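Local coordinates for protein serine protease pet (Escherichia coli, PDB 4OM9) that probably acts as a secreted serine protease toxin that cleaves host alpha-fodrin, carrying its protease domain on a long beta-helix, at residues V386-A390 against Q391-N395; V465-Q468 against N469-Y473; N532-E536 against F537-V541. All coordinates share one frame; numbering follows the deposited sequence.

Contact 1 of 3, residues V386-A390 against Q391-N395; sequences VILGA and QKTFN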
loop_
_atom_site.group_PDB
_atom_site.type_symbol
_atom_site.label_atom_id
_atom_site.label_comp_id
_atom_site.label_asym_id
_atom_site.label_seq_id
_atom_site.Cartn_x
_atom_site.Cartn_y
_atom_site.Cartn_z
ATOM N N VAL A 386 -5.978 -25.530 8.054
ATOM C CA VAL A 386 -5.784 -26.204 9.303
ATOM C C VAL A 386 -6.687 -25.497 10.316
ATOM O O VAL A 386 -6.597 -24.277 10.516
ATOM C CB VAL A 386 -4.318 -26.195 9.741
ATOM C CG1 VAL A 386 -4.172 -26.807 11.151
ATOM C CG2 VAL A 386 -3.479 -26.970 8.734
ATOM N N ILE A 387 -7.599 -26.262 10.907
ATOM C CA ILE A 387 -8.550 -25.704 11.835
ATOM C C ILE A 387 -8.137 -26.043 13.259
ATOM O O ILE A 387 -7.850 -27.186 13.579
ATOM C CB ILE A 387 -9.965 -26.225 11.571
ATOM C CG1 ILE A 387 -10.354 -25.990 10.106
ATOM C CG2 ILE A 387 -10.972 -25.556 12.543
ATOM C CD1 ILE A 387 -11.692 -26.633 9.709
ATOM N N LEU A 388 -8.072 -25.033 14.105
ATOM C CA LEU A 388 -7.693 -25.243 15.484
ATOM C C LEU A 388 -8.955 -25.434 16.268
ATOM O O LEU A 388 -9.708 -24.485 16.443
ATOM C CB LEU A 388 -6.898 -24.058 16.008
ATOM C CG LEU A 388 -5.785 -23.624 15.062
ATOM C CD1 LEU A 388 -5.000 -22.438 15.631
ATOM C CD2 LEU A 388 -4.854 -24.811 14.777
ATOM N N GLY A 389 -9.206 -26.665 16.716
ATOM C CA GLY A 389 -10.433 -26.972 17.425
ATOM C C GLY A 389 -10.245 -27.116 18.921
ATOM O O GLY A 389 -11.173 -27.496 19.629
ATOM N N ALA A 390 -9.054 -26.798 19.415
ATOM C CA ALA A 390 -8.771 -26.984 20.839
ATOM C C ALA A 390 -7.981 -25.811 21.414
ATOM O O ALA A 390 -7.334 -25.072 20.668
ATOM C CB ALA A 390 -8.012 -28.304 21.065
ATOM N N GLN A 391 -8.045 -25.639 22.735
ATOM C CA GLN A 391 -7.189 -24.674 23.415
ATOM C C GLN A 391 -5.715 -25.016 23.162
ATOM O O GLN A 391 -5.307 -26.161 23.330
ATOM C CB GLN A 391 -7.481 -24.628 24.921
ATOM C CG GLN A 391 -6.413 -23.886 25.733
ATOM C CD GLN A 391 -6.973 -23.065 26.918
ATOM O OE1 GLN A 391 -6.897 -21.827 26.926
ATOM N NE2 GLN A 391 -7.505 -23.751 27.923
ATOM N N LYS A 392 -4.936 -24.019 22.745
ATOM C CA LYS A 392 -3.507 -24.193 22.531
ATOM C C LYS A 392 -3.251 -25.391 21.606
ATOM O O LYS A 392 -2.463 -26.287 21.929
ATOM C CB LYS A 392 -2.790 -24.378 23.863
ATOM C CG LYS A 392 -1.601 -23.469 24.050
ATOM C CD LYS A 392 -0.374 -23.975 23.323
ATOM C CE LYS A 392 0.275 -25.081 24.122
ATOM N NZ LYS A 392 1.217 -24.563 25.157
ATOM N N THR A 393 -3.942 -25.402 20.467
ATOM C CA THR A 393 -3.948 -26.562 19.595
ATOM C C THR A 393 -2.531 -27.031 19.234
ATOM O O THR A 393 -2.200 -28.201 19.416
ATOM C CB THR A 393 -4.754 -26.270 18.333
ATOM O OG1 THR A 393 -6.118 -26.022 18.715
ATOM C CG2 THR A 393 -4.687 -27.450 17.386
ATOM N N PHE A 394 -1.688 -26.116 18.780
ATOM C CA PHE A 394 -0.276 -26.418 18.602
ATOM C C PHE A 394 0.517 -25.554 19.542
ATOM O O PHE A 394 0.006 -24.569 20.044
ATOM C CB PHE A 394 0.154 -26.199 17.149
ATOM C CG PHE A 394 -0.426 -27.207 16.204
ATOM C CD1 PHE A 394 0.208 -28.425 15.999
ATOM C CD2 PHE A 394 -1.611 -26.956 15.545
ATOM C CE1 PHE A 394 -0.317 -29.377 15.130
ATOM C CE2 PHE A 394 -2.150 -27.894 14.683
ATOM C CZ PHE A 394 -1.499 -29.115 14.477
ATOM N N ASN A 395 1.754 -25.930 19.815
ATOM C CA ASN A 395 2.590 -25.080 20.633
ATOM C C ASN A 395 3.022 -23.829 19.807
ATOM O O ASN A 395 2.852 -22.693 20.255
ATOM C CB ASN A 395 3.778 -25.878 21.166
ATOM C CG ASN A 395 3.340 -27.003 22.137
ATOM O OD1 ASN A 395 2.285 -26.916 22.774
ATOM N ND2 ASN A 395 4.146 -28.053 22.238
#

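Contact 2 of 3, residues V465-Q468 against N469-Y473; sequences VNNQ and NNYIY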
loop_
_atom_site.group_PDB
_atom_site.type_symbol
_atom_site.label_atom_id
_atom_site.label_comp_id
_atom_site.label_asym_id
_atom_site.label_seq_id
_atom_site.Cartn_x
_atom_site.Cartn_y
_atom_site.Cartn_z
ATOM N N VAL A 465 -3.669 -5.546 19.073
ATOM C CA VAL A 465 -2.219 -5.545 18.952
ATOM C C VAL A 465 -1.686 -4.523 19.907
ATOM O O VAL A 465 -1.902 -3.331 19.712
ATOM C CB VAL A 465 -1.738 -5.199 17.537
ATOM C CG1 VAL A 465 -0.222 -5.313 17.463
ATOM C CG2 VAL A 465 -2.427 -6.076 16.510
ATOM N N ASN A 466 -1.009 -4.969 20.954
ATOM C CA ASN A 466 -0.643 -4.048 22.021
ATOM C C ASN A 466 0.846 -4.022 22.308
ATOM O O ASN A 466 1.266 -4.007 23.449
ATOM C CB ASN A 466 -1.436 -4.365 23.299
ATOM C CG ASN A 466 -1.263 -5.770 23.754
ATOM O OD1 ASN A 466 -0.483 -6.525 23.164
ATOM N ND2 ASN A 466 -1.982 -6.155 24.821
ATOM N N ASN A 467 1.640 -3.992 21.250
ATOM C CA ASN A 467 3.053 -3.675 21.375
ATOM C C ASN A 467 3.326 -2.390 22.177
ATOM O O ASN A 467 2.573 -1.400 22.102
ATOM C CB ASN A 467 3.663 -3.543 19.991
ATOM C CG ASN A 467 2.937 -2.531 19.148
ATOM O OD1 ASN A 467 1.765 -2.722 18.817
ATOM N ND2 ASN A 467 3.626 -1.438 18.791
ATOM N N GLN A 468 4.418 -2.410 22.935
ATOM C CA GLN A 468 4.803 -1.275 23.759
ATOM C C GLN A 468 5.994 -0.538 23.149
ATOM O O GLN A 468 6.407 0.522 23.626
ATOM C CB GLN A 468 5.129 -1.740 25.174
ATOM C CG GLN A 468 3.968 -2.438 25.871
ATOM C CD GLN A 468 4.282 -2.790 27.316
ATOM O OE1 GLN A 468 4.571 -3.943 27.639
ATOM N NE2 GLN A 468 4.229 -1.793 28.194
ATOM N N ASN A 469 6.550 -1.118 22.093
ATOM C CA ASN A 469 7.660 -0.508 21.400
ATOM C C ASN A 469 7.365 -0.491 19.929
ATOM O O ASN A 469 6.360 -1.055 19.489
ATOM C CB ASN A 469 8.962 -1.260 21.658
ATOM C CG ASN A 469 9.105 -1.701 23.096
ATOM O OD1 ASN A 469 9.152 -2.904 23.391
ATOM N ND2 ASN A 469 9.181 -0.729 24.007
ATOM N N ASN A 470 8.247 0.166 19.179
ATOM C CA ASN A 470 8.120 0.262 17.740
ATOM C C ASN A 470 8.028 -1.114 17.115
ATOM O O ASN A 470 8.897 -1.968 17.324
ATOM C CB ASN A 470 9.307 1.008 17.140
ATOM C CG ASN A 470 9.190 2.514 17.270
ATOM O OD1 ASN A 470 8.224 3.046 17.833
ATOM N ND2 ASN A 470 10.189 3.209 16.759
ATOM N N TYR A 471 6.962 -1.320 16.359
ATOM C CA TYR A 471 6.725 -2.593 15.715
ATOM C C TYR A 471 5.980 -2.362 14.401
ATOM O O TYR A 471 5.057 -1.528 14.325
ATOM C CB TYR A 471 5.937 -3.547 16.629
ATOM C CG TYR A 471 5.193 -4.586 15.827
ATOM C CD1 TYR A 471 5.851 -5.683 15.271
ATOM C CD2 TYR A 471 3.838 -4.452 15.590
ATOM C CE1 TYR A 471 5.162 -6.623 14.504
ATOM C CE2 TYR A 471 3.153 -5.375 14.845
ATOM C CZ TYR A 471 3.812 -6.457 14.302
ATOM O OH TYR A 471 3.087 -7.349 13.550
ATOM N N ILE A 472 6.394 -3.073 13.355
ATOM C CA ILE A 472 5.703 -2.958 12.079
ATOM C C ILE A 472 5.002 -4.264 11.707
ATOM O O ILE A 472 5.634 -5.301 11.630
ATOM C CB ILE A 472 6.658 -2.558 10.942
ATOM C CG1 ILE A 472 7.525 -1.376 11.374
ATOM C CG2 ILE A 472 5.859 -2.218 9.689
ATOM C CD1 ILE A 472 8.427 -0.817 10.267
ATOM N N TYR A 473 3.691 -4.190 11.490
ATOM C CA TYR A 473 2.945 -5.304 10.932
ATOM C C TYR A 473 3.026 -5.167 9.425
ATOM O O TYR A 473 2.547 -4.166 8.861
ATOM C CB TYR A 473 1.492 -5.312 11.420
ATOM C CG TYR A 473 0.635 -6.398 10.799
ATOM C CD1 TYR A 473 1.045 -7.744 10.816
ATOM C CD2 TYR A 473 -0.597 -6.091 10.218
ATOM C CE1 TYR A 473 0.260 -8.736 10.252
ATOM C CE2 TYR A 473 -1.388 -7.073 9.649
ATOM C CZ TYR A 473 -0.961 -8.398 9.673
ATOM O OH TYR A 473 -1.748 -9.378 9.098
HETATM O O HOH W 1 6.686 -4.709 22.099
#

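Contact 3 of 3, residues N532-E536 against F537-V541; sequences NNCPE and FLCGV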
loop_
_atom_site.group_PDB
_atom_site.type_symbol
_atom_site.label_atom_id
_atom_site.label_comp_id
_atom_site.label_asym_id
_atom_site.label_seq_id
_atom_site.Cartn_x
_atom_site.Cartn_y
_atom_site.Cartn_z
ATOM N N ASN A 532 32.735 -10.471 7.506
ATOM C CA ASN A 532 33.307 -11.283 6.439
ATOM C C ASN A 532 34.332 -12.247 7.018
ATOM O O ASN A 532 35.440 -11.851 7.372
ATOM C CB ASN A 532 33.952 -10.408 5.361
ATOM C CG ASN A 532 34.480 -11.227 4.183
ATOM O OD1 ASN A 532 33.760 -11.497 3.220
ATOM N ND2 ASN A 532 35.739 -11.626 4.262
ATOM N N ASN A 533 33.954 -13.516 7.105
ATOM C CA ASN A 533 34.727 -14.512 7.842
ATOM C C ASN A 533 35.988 -14.968 7.121
ATOM O O ASN A 533 36.301 -16.153 7.079
ATOM C CB ASN A 533 33.843 -15.721 8.167
ATOM C CG ASN A 533 32.685 -15.365 9.103
ATOM O OD1 ASN A 533 32.309 -14.195 9.228
ATOM N ND2 ASN A 533 32.121 -16.373 9.762
ATOM N N CYS A 534 36.710 -14.009 6.562
ATOM C CA CYS A 534 38.027 -14.260 6.017
ATOM C C CYS A 534 38.932 -13.111 6.432
ATOM O O CYS A 534 38.581 -11.945 6.251
ATOM C CB CYS A 534 37.977 -14.402 4.499
ATOM S SG CYS A 534 39.390 -15.288 3.817
ATOM N N PRO A 535 40.090 -13.435 7.020
ATOM C CA PRO A 535 41.025 -12.425 7.529
ATOM C C PRO A 535 41.491 -11.455 6.447
ATOM O O PRO A 535 41.564 -11.835 5.274
ATOM C CB PRO A 535 42.200 -13.261 8.046
ATOM C CG PRO A 535 42.085 -14.571 7.324
ATOM C CD PRO A 535 40.616 -14.799 7.170
ATOM N N GLU A 536 41.801 -10.222 6.847
ATOM C CA GLU A 536 42.173 -9.163 5.909
ATOM C C GLU A 536 43.436 -9.516 5.139
ATOM O O GLU A 536 43.547 -9.204 3.954
ATOM C CB GLU A 536 42.353 -7.835 6.641
ATOM C CG GLU A 536 41.145 -6.917 6.548
ATOM C CD GLU A 536 41.355 -5.781 5.563
ATOM O OE1 GLU A 536 40.900 -4.647 5.844
ATOM O OE2 GLU A 536 41.981 -6.021 4.509
ATOM N N PHE A 537 44.389 -10.160 5.805
ATOM C CA PHE A 537 45.504 -10.729 5.072
ATOM C C PHE A 537 44.916 -11.881 4.253
ATOM O O PHE A 537 44.030 -12.586 4.738
ATOM C CB PHE A 537 46.651 -11.175 6.007
ATOM C CG PHE A 537 46.317 -12.344 6.905
ATOM C CD1 PHE A 537 46.349 -13.648 6.424
ATOM C CD2 PHE A 537 46.017 -12.142 8.244
ATOM C CE1 PHE A 537 46.048 -14.715 7.254
ATOM C CE2 PHE A 537 45.721 -13.206 9.085
ATOM C CZ PHE A 537 45.734 -14.488 8.593
ATOM N N LEU A 538 45.372 -12.024 3.010
ATOM C CA LEU A 538 44.878 -13.032 2.062
ATOM C C LEU A 538 43.482 -12.725 1.492
ATOM O O LEU A 538 43.067 -13.349 0.516
ATOM C CB LEU A 538 44.891 -14.436 2.702
ATOM C CG LEU A 538 43.588 -15.188 3.008
ATOM C CD1 LEU A 538 43.255 -16.188 1.904
ATOM C CD2 LEU A 538 43.681 -15.888 4.350
ATOM N N CYS A 539 42.769 -11.753 2.052
ATOM C CA CYS A 539 41.447 -11.433 1.515
ATOM C C CYS A 539 41.148 -9.939 1.331
ATOM O O CYS A 539 40.248 -9.581 0.573
ATOM C CB CYS A 539 40.371 -12.055 2.398
ATOM S SG CYS A 539 39.219 -13.064 1.469
ATOM N N GLY A 540 41.883 -9.074 2.024
ATOM C CA GLY A 540 41.759 -7.637 1.830
ATOM C C GLY A 540 40.367 -7.055 2.022
ATOM O O GLY A 540 39.569 -7.583 2.793
ATOM N N VAL A 541 40.078 -5.966 1.311
ATOM C CA VAL A 541 38.779 -5.302 1.396
ATOM C C VAL A 541 37.618 -6.282 1.189
ATOM O O VAL A 541 37.664 -7.153 0.314
ATOM C CB VAL A 541 38.646 -4.159 0.360
ATOM C CG1 VAL A 541 37.369 -3.373 0.608
ATOM C CG2 VAL A 541 39.857 -3.231 0.403
#

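Contact 1 of 3, residues V386-A390 against Q391-N395
Thr393 turns back over the end of strand 385-388 and meets Leu388 and Ala390. Its CB lies 3.8 Å from Leu388 CD2. Beyond CB the side chain splits into a polar and an apolar branch. The methyl CG2 stands anti to the backbone N and continues along Leu388, 3.7 Å from Leu388 CD2. OG1 stands beside the backbone N (chi1 -63°), which turns it to the backbone of Ala390. There it donates a hydrogen bond to Ala390 O, with a very short 2.5 Å from Thr393 OG1 to Ala390 O. This is shorter than usual for such a bond, so the exact length is doubtful. The same OG1 passes 3.4 Å from Leu388 CB.

Phe394 adds two looser apolar contacts. Leu388 CD2 sits at the edge of its ring, in the ring plane, 4.0 Å from Phe394 CD2. Val386 CG1 reaches Phe394 CE2 obliquely at 4.2 Å. Thr393, Phe394 and Val386 also touch Val371 of the adjacent strand 368-371. The bend thus joins two kinds of chemistry. The buried Thr393 hydroxyl probably satisfies the carbonyl of Ala390, just past the end of the strand, while methyl and ring groups pack into the apolar interior of the beta-helix.

Contact 2 of 3, residues V465-Q468 against N469-Y473
Asn467 and Asn469 share the one direct hydrogen bond between the two halves of this bend. Asn467 ND2 donates to Asn469 O over 2.8 Å, and the N-H points almost straight at the oxygen (175°). The acceptor lies in the amide plane of Asn467. Seen from the carbonyl, the donor is tilted somewhat out of plane. The first torsion of Asn467 (chi1 56°) sets CG between the backbone N and the carbonyl carbon. This folds the amide back over its own loop and brings ND2 to the carbonyl of Asn469. The residue is buried, and the bond links its amide to the backbone two residues on.

A looser polar link runs on another part of the bend. One water accepts from Gln468 N and donates to Asn469 OD1. Both bonds are weak, at 3.3 Å from the water to Gln468 N and to Asn469 OD1.

The remaining contacts are by van der Waals packing. The side chains of Asn467 and Tyr471 cross at about a right angle, with amide and ring planes 60° apart. Asn467 ND2 lies 3.8 Å from Tyr471 CB, and Asn467 CG is 4.1 Å from Tyr471 CD2. Val465 adds an apolar touch, its CG1 lying 4.3 Å from Tyr471 CE2. The phenol hydroxyl is engaged elsewhere, hydrogen-bonded to Ile443 O. Asn467 and Tyr471 both rest on Leu496, and Val465 on Leu483.

Strand 461-465 pairs in parallel with strand 481-486, and strand 471-473 with strand 496-498. This is consistent with a corner between two faces of one coil. Inward-facing side chains stacked on those of the neighbouring coil are typical of a parallel beta-helix.

Contact 3 of 3, residues N532-E536 against F537-V541
The first torsion of Phe537 (chi1 67°) places CG between the backbone N and the carbonyl carbon, and its ring then lies against Pro535. The backbone torsions of Phe537 and Leu538 are those of a type II beta turn running from Glu536 to Cys539. Leu538 takes the positive phi at its third position.

Glu536 O closes the turn. It accepts from Cys539 N at 3.3 Å, with the donor well above the carbonyl plane (69° out of it). Gly540 N reaches Glu536 O from the same face at 2.6 Å, which extends the closure by one residue past the turn. Two backbone donors share this oxygen, Gly540 N at the shorter distance and nearer the plane. Gly540 itself has a positive phi, and Glu536 OE2 comes within 3.1 Å of Gly540 CA.

Apolar contacts cover the other part of the turn. Pro535 CB stands over one face of the Phe537 ring in a CH-pi contact. It is 3.9 Å from the ring centroid of Phe537 and 18° off the ring normal. Pro535 CG meets Leu538 CD2 at 3.6 Å, the two side chains crossing at a slant.

The loop lies at the surface between strand 514-520 and helix 543-550. Pro535, Phe537 and Leu538 also touch a crystal neighbour, so lattice contacts may influence their positions. Across the turn the two cysteines face each other. Cys534 SG and Cys539 SG are 3.2 Å apart, too long for a disulfide bond and rather short for two unbonded sulfurs, so the state of the pair is best left open.

The three contacts follow one another along the chain as local bends in separate places. Contacts 1 and 2 both belong to the beta-helix. Their centres are about 25 Å apart, and their nearest atoms about 15 Å. Contact 1 runs from strand 385-388 into the loop before strand 397-399. Contact 2 runs from the end of strand 461-465 into strand 471-473. Contact 3 lies in the excursion after strand 514-520, which carries helices 543-550 and 552-558. Its centre lies about 50 Å from the centre of contact 1 and about 39 Å from that of contact 2. The first two bends probably form corners of the long beta-helix, while the third shapes a surface loop on an insertion.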